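Local coordinates for protein ribosomal RNA methyltransferase, putative (PDB 2PLW) that binds S-adenosylmethionine and probably methylates a ribosomal RNA uridine at its 2'-hydroxyl, as an RlmE-family methyltransferase, at residues Asp125-Leu134 with Val152-Leu163. Sequence-based numbering, arbitrary orientation.
Sequences DHLNSCELTL and VKMYLGSQTNNL
H126 lies beside Y155 and S129 beside M154 where helix 125-134 runs nearly antiparallel to strand 152-155 (161°), the two axes 7.3 Å apart at closest approach. Beyond the strand the chain makes a type I turn, G157 to T160, and enters a second helix, so the first helix meets both strand and turn. The imidazole of H126 bridges them through its two nitrogens. With CG anti to the backbone N (chi1 173°), the ring reaches out from the helix: ND1 donates a bent bond to Y155 O at 2.8 Å, in the ring plane but with ND1 above the carbonyl plane, while NE2 accepts a straighter one from Q159 N at 2.9 Å, tilted from the ring plane. This pattern calls for a proton on ND1 and a lone pair on NE2, probably a neutral ring. G157 CA lies over one face in a CH-pi contact, 3.5 Å from the ring centroid, where the lack of a side chain permits so close an approach; C130 SG sits off-centre over the opposite face. S129, small enough to let the strand come near, accepts from Y155 N through OG (2.8 Å, 160°), and its CB meets the edge of the Y155 ring. T133 OG1 donates a hydrogen bond to S129 O, which T133 N reaches from the opposite face of the carbonyl plane, while T133 CG2 packs 3.8 Å from L163 CD1. Flexible M154, bent at chi3, brings CE to C130 SG, and L134 meets L163 through their CD2 methyls. K153, probably the catalytic proton acceptor, sends its amine away from the helix to a salt bridge with D113. Strand 107-112, helix 122-143 and strand 148-155 form a beta-alpha-beta crossover of the Rossmann-like methyltransferase fold, packed here beside the cofactor pocket.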
loop_
_atom_site.group_PDB
_atom_site.type_symbol
_atom_site.label_atom_id
_atom_site.label_comp_id
_atom_site.label_asym_id
_atom_site.label_seq_id
_atom_site.Cartn_x
_atom_site.Cartn_y
_atom_site.Cartn_z
ATOM N N ASP A 125 -4.143 -18.528 -7.711
ATOM C CA ASP A 125 -3.457 -17.242 -7.732
ATOM C C ASP A 125 -4.334 -16.159 -7.092
ATOM O O ASP A 125 -3.829 -15.281 -6.398
ATOM C CB ASP A 125 -3.080 -16.845 -9.168
ATOM C CG ASP A 125 -1.931 -17.691 -9.716
ATOM O OD1 ASP A 125 -1.155 -18.240 -8.918
ATOM O OD2 ASP A 125 -1.826 -17.797 -10.953
ATOM N N HIS A 126 -5.642 -16.244 -7.321
ATOM C CA HIS A 126 -6.573 -15.309 -6.678
ATOM C C HIS A 126 -6.565 -15.516 -5.167
ATOM O O HIS A 126 -6.462 -14.544 -4.410
ATOM C CB HIS A 126 -7.984 -15.460 -7.238
ATOM C CG HIS A 126 -9.010 -14.649 -6.505
ATOM N ND1 HIS A 126 -9.002 -13.268 -6.515
ATOM C CD2 HIS A 126 -10.024 -15.020 -5.689
ATOM C CE1 HIS A 126 -9.991 -12.825 -5.757
ATOM N NE2 HIS A 126 -10.633 -13.865 -5.253
ATOM N N LEU A 127 -6.687 -16.764 -4.714
ATOM C CA LEU A 127 -6.656 -17.052 -3.269
ATOM C C LEU A 127 -5.353 -16.583 -2.618
ATOM O O LEU A 127 -5.358 -16.014 -1.500
ATOM C CB LEU A 127 -6.878 -18.545 -2.976
ATOM C CG LEU A 127 -7.152 -18.908 -1.507
ATOM C CD1 LEU A 127 -8.477 -18.263 -1.098
ATOM C CD2 LEU A 127 -7.165 -20.436 -1.328
ATOM N N ASN A 128 -4.232 -16.820 -3.304
ATOM C CA ASN A 128 -2.935 -16.335 -2.805
ATOM C C ASN A 128 -2.918 -14.824 -2.709
ATOM O O ASN A 128 -2.342 -14.269 -1.776
ATOM C CB ASN A 128 -1.779 -16.766 -3.708
ATOM C CG ASN A 128 -1.558 -18.255 -3.712
ATOM O OD1 ASN A 128 -2.110 -18.977 -2.889
ATOM N ND2 ASN A 128 -0.723 -18.724 -4.650
ATOM N N SER A 129 -3.488 -14.174 -3.719
ATOM C CA SER A 129 -3.622 -12.719 -3.731
ATOM C C SER A 129 -4.478 -12.251 -2.566
ATOM O O SER A 129 -4.186 -11.209 -1.956
ATOM C CB SER A 129 -4.229 -12.245 -5.058
ATOM O OG SER A 129 -4.399 -10.827 -5.116
ATOM N N CYS A 130 -5.561 -12.971 -2.295
ATOM C CA CYS A 130 -6.417 -12.657 -1.136
ATOM C C CYS A 130 -5.608 -12.728 0.153
ATOM O O CYS A 130 -5.708 -11.861 1.028
ATOM C CB CYS A 130 -7.583 -13.642 -1.086
ATOM S SG CYS A 130 -8.786 -13.279 -2.369
ATOM N N GLU A 131 -4.782 -13.768 0.251
ATOM C CA GLU A 131 -3.988 -14.005 1.458
ATOM C C GLU A 131 -3.026 -12.837 1.681
ATOM O O GLU A 131 -2.932 -12.324 2.790
ATOM C CB GLU A 131 -3.216 -15.331 1.385
ATOM C CG GLU A 131 -2.356 -15.545 2.646
ATOM C CD GLU A 131 -1.572 -16.870 2.664
ATOM O OE1 GLU A 131 -0.974 -17.237 1.625
ATOM O OE2 GLU A 131 -1.536 -17.509 3.745
ATOM N N LEU A 132 -2.361 -12.401 0.608
ATOM C CA LEU A 132 -1.437 -11.273 0.676
ATOM C C LEU A 132 -2.197 -10.006 1.043
ATOM O O LEU A 132 -1.730 -9.212 1.867
ATOM C CB LEU A 132 -0.701 -11.087 -0.654
ATOM C CG LEU A 132 0.247 -9.873 -0.716
ATOM C CD1 LEU A 132 1.258 -9.908 0.435
ATOM C CD2 LEU A 132 0.955 -9.861 -2.039
ATOM N N THR A 133 -3.359 -9.817 0.427
ATOM C CA THR A 133 -4.177 -8.639 0.699
ATOM C C THR A 133 -4.602 -8.589 2.179
ATOM O O THR A 133 -4.588 -7.544 2.815
ATOM C CB THR A 133 -5.395 -8.609 -0.236
ATOM O OG1 THR A 133 -4.915 -8.475 -1.583
ATOM C CG2 THR A 133 -6.273 -7.409 0.096
ATOM N N LEU A 134 -4.966 -9.746 2.714
ATOM C CA LEU A 134 -5.322 -9.833 4.122
ATOM C C LEU A 134 -4.107 -9.506 5.007
ATOM O O LEU A 134 -4.272 -8.784 5.975
ATOM C CB LEU A 134 -5.926 -11.209 4.451
ATOM C CG LEU A 134 -7.345 -11.392 3.907
ATOM C CD1 LEU A 134 -7.770 -12.865 3.996
ATOM C CD2 LEU A 134 -8.321 -10.487 4.675
ATOM N N VAL A 152 -4.881 -0.755 -2.109
ATOM C CA VAL A 152 -4.183 -2.036 -2.190
ATOM C C VAL A 152 -4.564 -2.767 -3.471
ATOM O O VAL A 152 -5.748 -2.857 -3.822
ATOM C CB VAL A 152 -4.445 -2.907 -0.931
ATOM C CG1 VAL A 152 -5.946 -3.151 -0.706
ATOM C CG2 VAL A 152 -3.651 -4.225 -0.978
ATOM N N LYS A 153 -3.547 -3.273 -4.157
ATOM C CA LYS A 153 -3.780 -4.065 -5.371
ATOM C C LYS A 153 -4.125 -5.524 -5.053
ATOM O O LYS A 153 -3.633 -6.094 -4.083
ATOM C CB LYS A 153 -2.554 -3.988 -6.290
ATOM C CG LYS A 153 -2.780 -4.569 -7.687
ATOM C CD LYS A 153 -1.551 -4.364 -8.576
ATOM C CE LYS A 153 -0.297 -5.069 -8.145
ATOM N NZ LYS A 153 0.849 -4.682 -9.031
ATOM N N MET A 154 -4.967 -6.129 -5.889
ATOM C CA MET A 154 -5.144 -7.583 -5.811
ATOM C C MET A 154 -5.596 -8.111 -7.160
ATOM O O MET A 154 -6.075 -7.321 -8.007
ATOM C CB MET A 154 -6.163 -7.967 -4.743
ATOM C CG MET A 154 -7.616 -7.638 -5.103
ATOM S SD MET A 154 -8.806 -8.320 -3.916
ATOM C CE MET A 154 -8.348 -10.061 -3.906
ATOM N N TYR A 155 -5.444 -9.424 -7.353
ATOM C CA TYR A 155 -6.070 -10.087 -8.515
ATOM C C TYR A 155 -7.560 -10.166 -8.290
ATOM O O TYR A 155 -8.009 -10.739 -7.296
ATOM C CB TYR A 155 -5.500 -11.493 -8.772
ATOM C CG TYR A 155 -4.101 -11.458 -9.326
ATOM C CD1 TYR A 155 -3.830 -10.847 -10.553
ATOM C CD2 TYR A 155 -3.037 -12.009 -8.610
ATOM C CE1 TYR A 155 -2.528 -10.794 -11.052
ATOM C CE2 TYR A 155 -1.738 -11.957 -9.101
ATOM C CZ TYR A 155 -1.497 -11.351 -10.322
ATOM O OH TYR A 155 -0.215 -11.301 -10.817
ATOM N N LEU A 156 -8.330 -9.587 -9.213
ATOM C CA LEU A 156 -9.778 -9.621 -9.131
ATOM C C LEU A 156 -10.275 -11.055 -9.211
ATOM O O LEU A 156 -9.762 -11.872 -9.997
ATOM C CB LEU A 156 -10.415 -8.800 -10.254
ATOM C CG LEU A 156 -11.952 -8.789 -10.380
ATOM C CD1 LEU A 156 -12.632 -7.976 -9.300
ATOM C CD2 LEU A 156 -12.385 -8.234 -11.734
ATOM N N GLY A 157 -11.281 -11.351 -8.407
ATOM C CA GLY A 157 -11.873 -12.684 -8.440
ATOM C C GLY A 157 -12.948 -12.890 -7.419
ATOM O O GLY A 157 -13.529 -11.942 -6.898
ATOM N N SER A 158 -13.215 -14.155 -7.142
ATOM C CA SER A 158 -14.394 -14.529 -6.376
ATOM C C SER A 158 -14.500 -13.876 -4.995
ATOM O O SER A 158 -15.606 -13.642 -4.509
ATOM C CB SER A 158 -14.502 -16.059 -6.297
ATOM O OG SER A 158 -13.987 -16.615 -5.110
ATOM N N GLN A 159 -13.350 -13.576 -4.382
ATOM C CA GLN A 159 -13.311 -13.043 -3.020
ATOM C C GLN A 159 -13.159 -11.529 -2.940
ATOM O O GLN A 159 -13.176 -10.954 -1.861
ATOM C CB GLN A 159 -12.138 -13.656 -2.240
ATOM C CG GLN A 159 -12.207 -15.186 -2.188
ATOM C CD GLN A 159 -13.434 -15.645 -1.435
ATOM O OE1 GLN A 159 -13.538 -15.436 -0.236
ATOM N NE2 GLN A 159 -14.376 -16.255 -2.139
ATOM N N THR A 160 -12.981 -10.882 -4.075
ATOM C CA THR A 160 -12.771 -9.447 -4.070
ATOM C C THR A 160 -13.868 -8.712 -3.310
ATOM O O THR A 160 -13.588 -7.855 -2.458
ATOM C CB THR A 160 -12.596 -8.919 -5.515
ATOM O OG1 THR A 160 -11.449 -9.548 -6.077
ATOM C CG2 THR A 160 -12.373 -7.407 -5.537
ATOM N N ASN A 161 -15.123 -9.039 -3.589
ATOM C CA ASN A 161 -16.170 -8.297 -2.934
ATOM C C ASN A 161 -16.262 -8.561 -1.431
ATOM O O ASN A 161 -16.562 -7.648 -0.652
ATOM C CB ASN A 161 -17.509 -8.452 -3.645
ATOM C CG ASN A 161 -18.126 -7.110 -3.942
ATOM O OD1 ASN A 161 -19.079 -6.689 -3.280
ATOM N ND2 ASN A 161 -17.526 -6.384 -4.889
ATOM N N ASN A 162 -15.952 -9.788 -1.019
ATOM C CA ASN A 162 -15.820 -10.070 0.408
ATOM C C ASN A 162 -14.807 -9.127 1.072
ATOM O O ASN A 162 -15.050 -8.588 2.163
ATOM C CB ASN A 162 -15.387 -11.512 0.647
ATOM C CG ASN A 162 -16.438 -12.533 0.259
ATOM O OD1 ASN A 162 -17.660 -12.252 0.202
ATOM N ND2 ASN A 162 -15.968 -13.745 -0.015
ATOM N N LEU A 163 -13.671 -8.941 0.408
ATOM C CA LEU A 163 -12.607 -8.094 0.949
ATOM C C LEU A 163 -13.053 -6.649 0.959
ATOM O O LEU A 163 -12.801 -5.898 1.916
ATOM C CB LEU A 163 -11.327 -8.261 0.126
ATOM C CG LEU A 163 -10.655 -9.626 0.348
ATOM C CD1 LEU A 163 -9.303 -9.662 -0.318
ATOM C CD2 LEU A 163 -10.497 -9.917 1.806
#